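Local coordinates for taurocyamine kinase (Schistosoma mansoni, PDB 4WOD), which catalyses the reversible, magnesium-dependent transfer of phosphate between ATP and taurocyamine, as a duplicated kinase with two phosphagen kinase units in one chain, at residues 347-350 against 351-355; 401-404 against 405-409. The protein carries 4 engineered substitutions. All coordinates share one frame; numbering follows the deposited sequence.

Interaction 1. Residues 347-350 against 351-355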
loop_
_atom_site.group_PDB
_atom_site.type_symbol
_atom_site.label_atom_id
_atom_site.label_comp_id
_atom_site.label_asym_id
_atom_site.label_seq_id
_atom_site.Cartn_x
_atom_site.Cartn_y
_atom_site.Cartn_z
ATOM N N GLU A 347 -18.758 -8.782 -2.137
ATOM C CA GLU A 347 -19.025 -9.939 -1.274
ATOM C C GLU A 347 -18.194 -9.834 0.017
ATOM O O GLU A 347 -18.665 -10.167 1.113
ATOM C CB GLU A 347 -18.721 -11.254 -1.998
ATOM C CG GLU A 347 -19.774 -11.664 -3.011
ATOM C CD GLU A 347 -19.380 -12.891 -3.831
ATOM O OE1 GLU A 347 -18.184 -13.207 -3.916
ATOM O OE2 GLU A 347 -20.271 -13.535 -4.411
ATOM N N LEU A 348 -16.968 -9.334 -0.114
ATOM C CA LEU A 348 -16.112 -9.154 1.055
ATOM C C LEU A 348 -16.627 -8.034 1.968
ATOM O O LEU A 348 -16.542 -8.145 3.196
ATOM C CB LEU A 348 -14.671 -8.888 0.622
ATOM C CG LEU A 348 -13.609 -8.941 1.722
ATOM C CD1 LEU A 348 -13.736 -10.231 2.514
ATOM C CD2 LEU A 348 -12.222 -8.829 1.109
ATOM N N GLU A 349 -17.177 -6.963 1.397
ATOM C CA GLU A 349 -17.757 -5.909 2.227
ATOM C C GLU A 349 -18.916 -6.488 3.039
ATOM O O GLU A 349 -19.069 -6.215 4.240
ATOM C CB GLU A 349 -18.243 -4.731 1.382
ATOM C CG GLU A 349 -19.063 -3.718 2.153
ATOM C CD GLU A 349 -18.223 -2.827 3.074
ATOM O OE1 GLU A 349 -16.980 -2.822 2.935
ATOM O OE2 GLU A 349 -18.811 -2.123 3.924
ATOM N N VAL A 350 -19.736 -7.294 2.378
ATOM C CA VAL A 350 -20.885 -7.912 3.047
ATOM C C VAL A 350 -20.411 -8.803 4.194
ATOM O O VAL A 350 -20.963 -8.748 5.295
ATOM C CB VAL A 350 -21.734 -8.717 2.049
ATOM C CG1 VAL A 350 -22.732 -9.611 2.791
ATOM C CG2 VAL A 350 -22.462 -7.773 1.115
ATOM N N MET A 351 -19.368 -9.588 3.951
ATOM C CA MET A 351 -18.815 -10.462 4.982
ATOM C C MET A 351 -18.282 -9.645 6.147
ATOM O O MET A 351 -18.535 -9.975 7.305
ATOM C CB MET A 351 -17.710 -11.360 4.418
ATOM C CG MET A 351 -18.205 -12.471 3.502
ATOM S SD MET A 351 -16.869 -13.456 2.784
ATOM C CE MET A 351 -16.584 -12.587 1.268
ATOM N N LEU A 352 -17.559 -8.572 5.842
ATOM C CA LEU A 352 -17.052 -7.693 6.892
ATOM C C LEU A 352 -18.178 -7.117 7.733
ATOM O O LEU A 352 -18.100 -7.107 8.965
ATOM C CB LEU A 352 -16.230 -6.548 6.299
ATOM C CG LEU A 352 -14.885 -6.864 5.644
ATOM C CD1 LEU A 352 -14.438 -5.683 4.791
ATOM C CD2 LEU A 352 -13.784 -7.226 6.699
ATOM N N GLN A 353 -19.221 -6.623 7.067
ATOM C CA GLN A 353 -20.335 -6.004 7.762
ATOM C C GLN A 353 -20.961 -7.014 8.716
ATOM O O GLN A 353 -21.257 -6.673 9.859
ATOM C CB GLN A 353 -21.379 -5.446 6.766
ATOM C CG GLN A 353 -20.892 -4.209 5.995
ATOM C CD GLN A 353 -20.633 -2.998 6.892
ATOM O OE1 GLN A 353 -21.144 -2.916 8.012
ATOM N NE2 GLN A 353 -19.829 -2.056 6.401
ATOM N N GLU A 354 -21.103 -8.261 8.275
ATOM C CA GLU A 354 -21.697 -9.297 9.127
ATOM C C GLU A 354 -20.766 -9.794 10.258
ATOM O O GLU A 354 -21.195 -9.910 11.412
ATOM C CB GLU A 354 -22.148 -10.481 8.271
ATOM C CG GLU A 354 -23.273 -10.118 7.303
ATOM C CD GLU A 354 -24.512 -9.578 8.028
ATOM O OE1 GLU A 354 -24.934 -10.200 9.029
ATOM O OE2 GLU A 354 -25.033 -8.509 7.626
ATOM N N TYR A 355 -19.509 -10.072 9.932
ATOM C CA TYR A 355 -18.566 -10.638 10.909
ATOM C C TYR A 355 -18.249 -9.650 12.031
ATOM O O TYR A 355 -17.877 -10.066 13.126
ATOM C CB TYR A 355 -17.268 -11.068 10.224
ATOM C CG TYR A 355 -16.490 -12.141 10.954
ATOM C CD1 TYR A 355 -16.977 -13.440 11.030
ATOM C CD2 TYR A 355 -15.258 -11.866 11.538
ATOM C CE1 TYR A 355 -16.285 -14.418 11.677
ATOM C CE2 TYR A 355 -14.544 -12.855 12.192
ATOM C CZ TYR A 355 -15.070 -14.131 12.258
ATOM O OH TYR A 355 -14.385 -15.138 12.886
#
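Glu349 and Gln353, one helical turn apart, are joined by a side-chain hydrogen bond. Gln353 NE2 donates to Glu349 OE2 over 2.7 Å, and the N-H points nearly straight at the oxygen (172°). The acceptor lies in the amide plane of Gln353. The donor, however, meets OE2 on its anti side, 35° out of the carboxylate plane. The Glu349 chain leaves with CG anti to the backbone N (chi1 170°) and then bends at chi2, which brings the carboxylate along the helix to the amide. Three bonds grip this buried carboxylate: OE2 also accepts from Met286 N, and OE1 from Leu287 N. Both amides lie in helix 285-288, so the carboxylate ties the two helices together. All this takes place in the last turns of helix 331-355, the long helix of the first kinase unit's C-terminal domain. Four backbone i to i+4 bonds run across the turn, among them Met351 N to Glu347 O at 3.0 Å and Leu352 N to Leu348 O at 2.9 Å. The apolar contacts are fewer. The Met351 chain bends back at chi3, and its CE comes 3.9 Å from Leu348 CD1, the two side chains crossing at about a right angle. Met351 CE also lies 4.1 Å from Glu347 CB. Glu347 turns its carboxylate to Arg343 in a salt bridge.

Interaction 2. Residues 401-404 against 405-409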
loop_
_atom_site.group_PDB
_atom_site.type_symbol
_atom_site.label_atom_id
_atom_site.label_comp_id
_atom_site.label_asym_id
_atom_site.label_seq_id
_atom_site.Cartn_x
_atom_site.Cartn_y
_atom_site.Cartn_z
ATOM N N LYS A 401 -15.732 -16.142 18.241
ATOM C CA LYS A 401 -15.412 -15.808 19.623
ATOM C C LYS A 401 -14.621 -14.497 19.674
ATOM O O LYS A 401 -13.780 -14.231 18.808
ATOM C CB LYS A 401 -14.626 -16.948 20.288
ATOM C CG LYS A 401 -14.294 -16.675 21.749
ATOM C CD LYS A 401 -14.554 -17.886 22.639
ATOM C CE LYS A 401 -15.272 -17.483 23.934
ATOM N NZ LYS A 401 -14.735 -16.214 24.510
ATOM N N ARG A 402 -14.900 -13.676 20.683
ATOM C CA ARG A 402 -14.139 -12.445 20.903
ATOM C C ARG A 402 -13.661 -12.386 22.341
ATOM O O ARG A 402 -14.312 -12.938 23.240
ATOM C CB ARG A 402 -14.974 -11.201 20.596
ATOM C CG ARG A 402 -15.478 -11.106 19.156
ATOM C CD ARG A 402 -15.434 -9.660 18.631
ATOM N NE ARG A 402 -15.718 -9.635 17.198
ATOM C CZ ARG A 402 -15.174 -8.785 16.336
ATOM N NH1 ARG A 402 -14.317 -7.849 16.756
ATOM N NH2 ARG A 402 -15.506 -8.862 15.046
ATOM N N THR A 403 -12.531 -11.714 22.562
ATOM C CA THR A 403 -12.152 -11.369 23.929
ATOM C C THR A 403 -13.111 -10.317 24.456
ATOM O O THR A 403 -13.933 -9.773 23.714
ATOM C CB THR A 403 -10.719 -10.830 24.020
ATOM O OG1 THR A 403 -10.620 -9.618 23.258
ATOM C CG2 THR A 403 -9.742 -11.841 23.488
ATOM N N THR A 404 -12.975 -10.000 25.739
ATOM C CA THR A 404 -13.886 -9.087 26.395
ATOM C C THR A 404 -13.872 -7.747 25.682
ATOM O O THR A 404 -14.880 -7.050 25.626
ATOM C CB THR A 404 -13.526 -8.906 27.898
ATOM O OG1 THR A 404 -13.517 -10.188 28.538
ATOM C CG2 THR A 404 -14.552 -8.037 28.589
ATOM N N HIS A 405 -12.727 -7.405 25.098
ATOM C CA HIS A 405 -12.580 -6.095 24.489
ATOM C C HIS A 405 -12.492 -6.136 22.964
ATOM O O HIS A 405 -12.213 -5.125 22.326
ATOM C CB HIS A 405 -11.383 -5.411 25.111
ATOM C CG HIS A 405 -11.431 -5.439 26.608
ATOM N ND1 HIS A 405 -10.424 -5.980 27.378
ATOM C CD2 HIS A 405 -12.403 -5.055 27.471
ATOM C CE1 HIS A 405 -10.755 -5.890 28.656
ATOM N NE2 HIS A 405 -11.951 -5.331 28.740
ATOM N N GLY A 406 -12.776 -7.300 22.385
ATOM C CA GLY A 406 -13.057 -7.356 20.960
ATOM C C GLY A 406 -12.058 -8.021 20.032
ATOM O O GLY A 406 -12.218 -7.970 18.809
ATOM N N ALA A 407 -11.038 -8.661 20.593
ATOM C CA ALA A 407 -10.043 -9.321 19.778
ATOM C C ALA A 407 -10.534 -10.703 19.296
ATOM O O ALA A 407 -11.245 -11.433 20.012
ATOM C CB ALA A 407 -8.735 -9.454 20.557
ATOM N N THR A 408 -10.162 -11.045 18.071
ATOM C CA THR A 408 -10.558 -12.320 17.480
ATOM C C THR A 408 -9.354 -13.106 16.992
ATOM O O THR A 408 -8.255 -12.551 16.842
ATOM C CB THR A 408 -11.518 -12.116 16.292
ATOM O OG1 THR A 408 -10.819 -11.472 15.214
ATOM C CG2 THR A 408 -12.722 -11.272 16.710
ATOM N N LEU A 409 -9.570 -14.401 16.741
ATOM C CA LEU A 409 -8.540 -15.271 16.191
ATOM C C LEU A 409 -8.230 -14.827 14.769
ATOM O O LEU A 409 -7.082 -14.920 14.299
ATOM C CB LEU A 409 -8.992 -16.743 16.216
ATOM C CG LEU A 409 -8.041 -17.807 15.650
ATOM C CD1 LEU A 409 -6.730 -17.887 16.430
ATOM C CD2 LEU A 409 -8.724 -19.168 15.641
HETATM O O HOH W 1 -12.230 -15.641 17.223
#
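Thr403 to Gly406 form a type I beta turn, closed by Gly406 N donating to Thr403 O over 3.0 Å, and Thr403 N returns a bond to Ala407 O at 2.9 Å. Gly406 has a positive phi of 110°, a backbone shape that glycine adopts easily. The Thr403 hydroxyl faces into the turn. Its OG1 sits between the backbone N and the carbonyl carbon and accepts from Ala407 N at 2.9 Å. Gly406 N adds a weak bond to the same OG1, and Glu429 OE2 is a further partner. The Arg402 guanidinium reaches across the loop to its returning arm. NH1 of Arg402 donates to Gly406 O over 2.9 Å, but the bond is bent (133°) and the oxygen lies 27° out of the guanidinium plane. Thr408 runs alongside Arg402 and lays its CG2 over one guanidinium face, off toward the rim and 3.4 Å from NE. Arg402 NH2 bonds to Asn356 OD1. At the tip of the turn, Thr404 CB stands over the centre of the His405 ring, 4.0 Å from its centroid, in a CH-pi contact. Glu429 OE1 holds His405 ND1. A water links Lys401 O to Leu409 N. Thr408 is the N-cap of helix 409-418, its OG1 bonding to His411 N. The loop thus leads from helix 392-398 into helix 409-418, while Thr403 and Ala407 pack on helix 432-435.

How the interactions relate
Interaction 1 and interaction 2 follow one another along the chain, with centres about 18 Å apart. Interaction 1 ends the long helix of the first repeat. Interaction 2 is a loop of the second repeat. They meet directly: Tyr355 O probably accepts a hydrogen bond from Arg402 NH2 at 3.3 Å, a contact that links the end of the first repeat's helix to a loop of the second. Each is partly buried. In 347-355 helical backbone bonds and one carboxylate-amide bond carry the contact, and the carboxylate also bonds to helix 285-288 of the same repeat. In 401-409 a hydroxyl and a guanidinium bind backbone atoms of a type I turn and its returning arm, whose Thr404 and His405 are exposed.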